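Putative ATP-dependent endonuclease of the OLD family (Thermus scotoductus, PDB 6P74) degrades linear and supercoiled double-stranded DNA from 5' to 3' with divalent metal ions, nicks circular DNA, and also hydrolyses ATP in a DNA-stimulated reaction. Local coordinates at residues E198-M203 / M215-G220; L386-Q391 / E517-V522. All blocks are in the same frame, centred on the assembly; numbering follows the deposited sequence. Where two conformers were deposited one is given.

How the contacts relate
The two contacts lie on opposite sides of the chain's centre, with their own centres about 71 Å apart, and share no helix or strand. Contact 1, in the dimerization domain, joins helix 187-205 to the short strand 217-220 after a brief connection, and is partly buried; its neighbours include the second subunit. Contact 2, in the Toprim domain, brings together helices 379-391 and 513-523 from distant parts of the sequence, and all its touching residues are buried within one chain. The chemistry follows the place: contact 1 couples a small apolar touch with a lysine beside a backbone carbonyl, whereas contact 2 is wholly apolar, an isoleucine packed against a leucine and an aromatic face.

Contact 1: E198-M203 / M215-G220; sequences ETAKQM and MEIGFG
Ala-200 and Ile-217 make the apolar part of this contact, CB of Ala-200 lying 4.0 Å from CD1 of Ile-217. Alanine presents just one methyl on this side of the helix, which lets the longer isoleucine reach in from the strand. In Ile-217, CG1 stands anti to the carbonyl carbon (chi1 -57°) and the chain continues extended through chi2; together these torsions carry CD1 to Ala-200, while the CG2 branch stays farther off.

The polar part belongs to Lys-201. Beyond CG its chain is fully extended, carrying the amine across to the strand side of the helix, where CE and NZ of Lys-201 each come within 3.2 Å of the carbonyl O of Met-215. The long methylene chain suits the span: the CA atoms of Lys-201 and Met-215 are 8.5 Å apart. NZ of Lys-201 is also 4.9 Å from OE2 of Glu-216, an opposite charge that may attract the amine weakly at that range, without their charged atoms touching. CB of Met-215 points toward the helix.

The same helix 187-205 offers further apolar partners, Ala-197 to Ile-217 and Leu-204 to the side chain of Met-215. Further along the strand, the backbone N of Phe-219 hydrogen-bonds to OE1 of Glu-193, again on this helix. Residues 217-220 pair antiparallel with a strand of the second subunit, so the sheet continues across the dimer interface.

The chemistry implies a light join: the apolar touch is between buried residues, while the partly exposed lysine places its charge beside a backbone oxygen and near a carboxylate. Helix 187-205 thus backs a strand whose edge serves dimerization.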
loop_
_atom_site.group_PDB
_atom_site.type_symbol
_atom_site.label_atom_id
_atom_site.label_comp_id
_atom_site.label_asym_id
_atom_site.label_seq_id
_atom_site.Cartn_x
_atom_site.Cartn_y
_atom_site.Cartn_z
ATOM N N GLU A 198 -16.144 21.544 19.522
ATOM C CA GLU A 198 -16.146 21.376 20.967
ATOM C C GLU A 198 -15.705 19.971 21.343
ATOM O O GLU A 198 -14.953 19.789 22.304
ATOM C CB GLU A 198 -17.528 21.682 21.553
ATOM C CG GLU A 198 -17.943 23.156 21.523
ATOM C CD GLU A 198 -17.014 24.065 22.329
ATOM O OE1 GLU A 198 -17.348 24.400 23.489
ATOM O OE2 GLU A 198 -15.948 24.448 21.795
ATOM N N THR A 199 -16.159 18.967 20.594
ATOM C CA THR A 199 -15.780 17.599 20.910
ATOM C C THR A 199 -14.289 17.391 20.695
ATOM O O THR A 199 -13.586 16.892 21.585
ATOM C CB THR A 199 -16.601 16.620 20.070
ATOM O OG1 THR A 199 -17.978 16.720 20.443
ATOM C CG2 THR A 199 -16.136 15.194 20.264
ATOM N N ALA A 200 -13.782 17.793 19.524
ATOM C CA ALA A 200 -12.348 17.713 19.277
ATOM C C ALA A 200 -11.541 18.400 20.377
ATOM O O ALA A 200 -10.494 17.892 20.798
ATOM C CB ALA A 200 -12.015 18.317 17.915
ATOM N N LYS A 201 -12.005 19.559 20.854
ATOM C CA LYS A 201 -11.232 20.274 21.867
ATOM C C LYS A 201 -11.237 19.519 23.184
ATOM O O LYS A 201 -10.231 19.504 23.898
ATOM C CB LYS A 201 -11.759 21.693 22.061
ATOM C CG LYS A 201 -11.231 22.695 21.045
ATOM C CD LYS A 201 -11.667 24.100 21.425
ATOM C CE LYS A 201 -11.320 25.110 20.340
ATOM N NZ LYS A 201 -11.719 26.486 20.765
ATOM N N GLN A 202 -12.360 18.880 23.515
ATOM C CA GLN A 202 -12.408 18.048 24.708
ATOM C C GLN A 202 -11.475 16.842 24.575
ATOM O O GLN A 202 -10.743 16.506 25.512
ATOM C CB GLN A 202 -13.853 17.615 24.968
ATOM C CG GLN A 202 -14.040 16.739 26.189
ATOM C CD GLN A 202 -15.438 16.156 26.281
ATOM O OE1 GLN A 202 -16.234 16.269 25.346
ATOM N NE2 GLN A 202 -15.743 15.522 27.410
ATOM N N MET A 203 -11.476 16.181 23.414
ATOM C CA MET A 203 -10.522 15.098 23.206
ATOM C C MET A 203 -9.090 15.595 23.358
ATOM O O MET A 203 -8.230 14.874 23.868
ATOM C CB MET A 203 -10.702 14.457 21.828
ATOM C CG MET A 203 -12.070 13.883 21.536
ATOM S SD MET A 203 -12.745 12.753 22.777
ATOM C CE MET A 203 -13.561 13.886 23.875
ATOM N N MET A 215 -7.071 27.609 19.563
ATOM C CA MET A 215 -7.196 26.845 18.334
ATOM C C MET A 215 -8.568 27.057 17.717
ATOM O O MET A 215 -9.591 26.912 18.395
ATOM C CB MET A 215 -6.977 25.367 18.621
ATOM C CG MET A 215 -6.541 24.556 17.441
ATOM S SD MET A 215 -6.456 22.877 18.041
ATOM C CE MET A 215 -5.545 23.103 19.580
ATOM N N GLU A 216 -8.588 27.385 16.435
ATOM C CA GLU A 216 -9.829 27.562 15.704
ATOM C C GLU A 216 -10.056 26.328 14.855
ATOM O O GLU A 216 -9.165 25.916 14.108
ATOM C CB GLU A 216 -9.786 28.811 14.822
ATOM C CG GLU A 216 -11.161 29.384 14.486
ATOM C CD GLU A 216 -11.870 29.982 15.701
ATOM O OE1 GLU A 216 -12.627 30.960 15.529
ATOM O OE2 GLU A 216 -11.667 29.478 16.829
ATOM N N ILE A 217 -11.233 25.730 14.991
ATOM C CA ILE A 217 -11.632 24.575 14.198
ATOM C C ILE A 217 -12.987 24.902 13.598
ATOM O O ILE A 217 -13.918 25.256 14.327
ATOM C CB ILE A 217 -11.697 23.282 15.032
ATOM C CG1 ILE A 217 -10.349 22.986 15.702
ATOM C CG2 ILE A 217 -12.123 22.121 14.169
ATOM C CD1 ILE A 217 -10.356 21.766 16.611
ATOM N N GLY A 218 -13.090 24.808 12.276
ATOM C CA GLY A 218 -14.337 25.133 11.613
ATOM C C GLY A 218 -14.325 24.640 10.184
ATOM O O GLY A 218 -13.351 24.049 9.710
ATOM N N PHE A 219 -15.438 24.893 9.505
ATOM C CA PHE A 219 -15.598 24.582 8.095
ATOM C C PHE A 219 -14.948 25.659 7.218
ATOM O O PHE A 219 -14.674 26.779 7.660
ATOM C CB PHE A 219 -17.081 24.469 7.747
ATOM C CG PHE A 219 -17.747 23.209 8.249
ATOM C CD1 PHE A 219 -17.194 21.962 8.002
ATOM C CD2 PHE A 219 -18.952 23.280 8.944
ATOM C CE1 PHE A 219 -17.825 20.797 8.459
ATOM C CE2 PHE A 219 -19.585 22.128 9.396
ATOM C CZ PHE A 219 -19.032 20.887 9.144
ATOM N N GLY A 220 -14.720 25.308 5.961
ATOM C CA GLY A 220 -14.167 26.228 4.988
ATOM C C GLY A 220 -13.589 25.462 3.817
ATOM O O GLY A 220 -13.545 24.228 3.815
#

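Contact 2: L386-Q391 / E517-V522; sequences LQLFNQ and EAIRQV
Ile-519 is the main bump between the two helices, and it divides its two branches between neighbouring residues of the other helix. Its CG2 methyl sits squarely over one face of the Phe-389 ring, 3.9 Å from the ring centroid and only 4° off the normal, a CH-pi contact with all six ring carbons at similar range. The other branch, through CG1, leads to CD1, which meets CB of Leu-388 at 3.6 Å and CD1 of Leu-388 at 3.9 Å. A beta-branched residue suits this place because one side chain serves two surfaces, the Phe-389 face and the Leu-388 side chain.

Phe-389 supplies the broad surface. With CG anti to the carbonyl carbon (chi1 -87°), its ring swings toward the second helix although its CB does not point there. One turn on from Ile-519, CG1 of Val-522 touches CZ of Phe-389 at 3.9 Å, so the end of the ring is met by a second, shorter bump. Ile-401 and Val-403 of strand 401-405 also pack on Phe-389.

The axes of the two short segments cross at -67° and come no closer than 10.3 Å, a separation that leaves room for these bulky side chains. Ala-518 and Val-522 pack on Val-427 of strand 426-431. Such apolar helix packing over a parallel sheet is characteristic of the Toprim fold; in this protein Asp-381, probably a ligand of the second divalent metal, lies about 9 Å from Ile-519, side chain to side chain.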
loop_
_atom_site.group_PDB
_atom_site.type_symbol
_atom_site.label_atom_id
_atom_site.label_comp_id
_atom_site.label_asym_id
_atom_site.label_seq_id
_atom_site.Cartn_x
_atom_site.Cartn_y
_atom_site.Cartn_z
ATOM N N LEU A 386 8.168 -13.960 -38.132
ATOM C CA LEU A 386 6.863 -14.208 -37.515
ATOM C C LEU A 386 6.084 -15.290 -38.247
ATOM O O LEU A 386 5.342 -16.052 -37.616
ATOM C CB LEU A 386 6.043 -12.911 -37.441
ATOM C CG LEU A 386 6.571 -11.831 -36.483
ATOM C CD1 LEU A 386 5.803 -10.522 -36.639
ATOM C CD2 LEU A 386 6.498 -12.289 -35.031
ATOM N N GLN A 387 6.235 -15.391 -39.564
ATOM C CA GLN A 387 5.592 -16.491 -40.264
ATOM C C GLN A 387 6.237 -17.827 -39.879
ATOM O O GLN A 387 5.540 -18.835 -39.725
ATOM C CB GLN A 387 5.644 -16.250 -41.776
ATOM C CG GLN A 387 5.191 -17.430 -42.606
ATOM C CD GLN A 387 3.721 -17.753 -42.376
ATOM O OE1 GLN A 387 2.922 -16.858 -42.097
ATOM N NE2 GLN A 387 3.360 -19.037 -42.479
ATOM N N LEU A 388 7.555 -17.852 -39.666
ATOM C CA LEU A 388 8.171 -19.114 -39.248
ATOM C C LEU A 388 7.758 -19.481 -37.830
ATOM O O LEU A 388 7.477 -20.653 -37.551
ATOM C CB LEU A 388 9.693 -19.052 -39.371
ATOM C CG LEU A 388 10.158 -19.231 -40.815
ATOM C CD1 LEU A 388 11.600 -18.816 -41.001
ATOM C CD2 LEU A 388 9.929 -20.683 -41.260
ATOM N N PHE A 389 7.711 -18.499 -36.922
ATOM C CA PHE A 389 7.135 -18.757 -35.605
ATOM C C PHE A 389 5.800 -19.465 -35.749
ATOM O O PHE A 389 5.534 -20.476 -35.088
ATOM C CB PHE A 389 6.932 -17.459 -34.827
ATOM C CG PHE A 389 8.130 -17.005 -34.028
ATOM C CD1 PHE A 389 8.325 -17.450 -32.736
ATOM C CD2 PHE A 389 9.030 -16.087 -34.556
ATOM C CE1 PHE A 389 9.403 -17.006 -31.989
ATOM C CE2 PHE A 389 10.109 -15.630 -33.812
ATOM C CZ PHE A 389 10.298 -16.095 -32.533
ATOM N N ASN A 390 4.946 -18.938 -36.626
ATOM C CA ASN A 390 3.615 -19.500 -36.800
ATOM C C ASN A 390 3.687 -20.936 -37.330
ATOM O O ASN A 390 2.889 -21.798 -36.940
ATOM C CB ASN A 390 2.813 -18.583 -37.728
ATOM C CG ASN A 390 1.354 -18.983 -37.839
ATOM O OD1 ASN A 390 0.585 -18.823 -36.892
ATOM N ND2 ASN A 390 0.965 -19.485 -39.003
ATOM N N GLN A 391 4.645 -21.217 -38.208
ATOM C CA GLN A 391 4.792 -22.570 -38.725
ATOM C C GLN A 391 5.436 -23.511 -37.721
ATOM O O GLN A 391 5.249 -24.726 -37.813
ATOM C CB GLN A 391 5.600 -22.550 -40.024
ATOM C CG GLN A 391 4.780 -22.033 -41.195
ATOM C CD GLN A 391 5.558 -21.985 -42.496
ATOM O OE1 GLN A 391 5.734 -20.916 -43.074
ATOM N NE2 GLN A 391 6.012 -23.145 -42.972
ATOM N N GLU A 517 16.832 -22.144 -37.502
ATOM C CA GLU A 517 17.529 -22.513 -36.279
ATOM C C GLU A 517 17.646 -21.328 -35.320
ATOM O O GLU A 517 17.526 -21.513 -34.100
ATOM C CB GLU A 517 18.894 -23.121 -36.604
ATOM C CG GLU A 517 18.925 -24.612 -36.287
ATOM C CD GLU A 517 18.309 -24.917 -34.919
ATOM O OE1 GLU A 517 17.395 -25.781 -34.868
ATOM O OE2 GLU A 517 18.750 -24.317 -33.898
ATOM N N ALA A 518 17.846 -20.110 -35.835
ATOM C CA ALA A 518 17.799 -18.940 -34.959
ATOM C C ALA A 518 16.487 -18.889 -34.182
ATOM O O ALA A 518 16.477 -18.633 -32.964
ATOM C CB ALA A 518 17.982 -17.657 -35.767
ATOM N N ILE A 519 15.364 -19.144 -34.871
ATOM C CA ILE A 519 14.055 -19.078 -34.221
ATOM C C ILE A 519 13.893 -20.210 -33.209
ATOM O O ILE A 519 13.346 -20.010 -32.115
ATOM C CB ILE A 519 12.934 -19.068 -35.276
ATOM C CG1 ILE A 519 12.918 -17.709 -35.981
ATOM C CG2 ILE A 519 11.564 -19.282 -34.618
ATOM C CD1 ILE A 519 12.407 -17.749 -37.369
ATOM N N ARG A 520 14.411 -21.400 -33.533
ATOM C CA ARG A 520 14.379 -22.506 -32.578
ATOM C C ARG A 520 15.215 -22.196 -31.336
ATOM O O ARG A 520 14.840 -22.567 -30.223
ATOM C CB ARG A 520 14.871 -23.806 -33.237
ATOM C CG ARG A 520 13.945 -24.386 -34.283
ATOM C CD ARG A 520 14.412 -25.767 -34.718
ATOM N NE ARG A 520 13.635 -26.257 -35.845
ATOM C CZ ARG A 520 12.474 -26.870 -35.721
ATOM N NH1 ARG A 520 11.969 -27.086 -34.515
ATOM N NH2 ARG A 520 11.817 -27.262 -36.798
ATOM N N GLN A 521 16.365 -21.533 -31.501
ATOM C CA GLN A 521 17.184 -21.209 -30.329
ATOM C C GLN A 521 16.499 -20.171 -29.439
ATOM O O GLN A 521 16.454 -20.322 -28.207
ATOM C CB GLN A 521 18.572 -20.721 -30.755
ATOM C CG GLN A 521 19.488 -20.318 -29.552
ATOM C CD GLN A 521 20.986 -20.342 -29.912
ATOM O OE1 GLN A 521 21.495 -21.333 -30.435
ATOM N NE2 GLN A 521 21.683 -19.242 -29.646
ATOM N N VAL A 522 15.970 -19.096 -30.034
ATOM C CA VAL A 522 15.350 -18.066 -29.199
ATOM C C VAL A 522 14.094 -18.596 -28.518
ATOM O O VAL A 522 13.685 -18.067 -27.480
ATOM C CB VAL A 522 15.029 -16.789 -30.002
ATOM C CG1 VAL A 522 13.718 -16.971 -30.774
ATOM C CG2 VAL A 522 14.952 -15.526 -29.052
#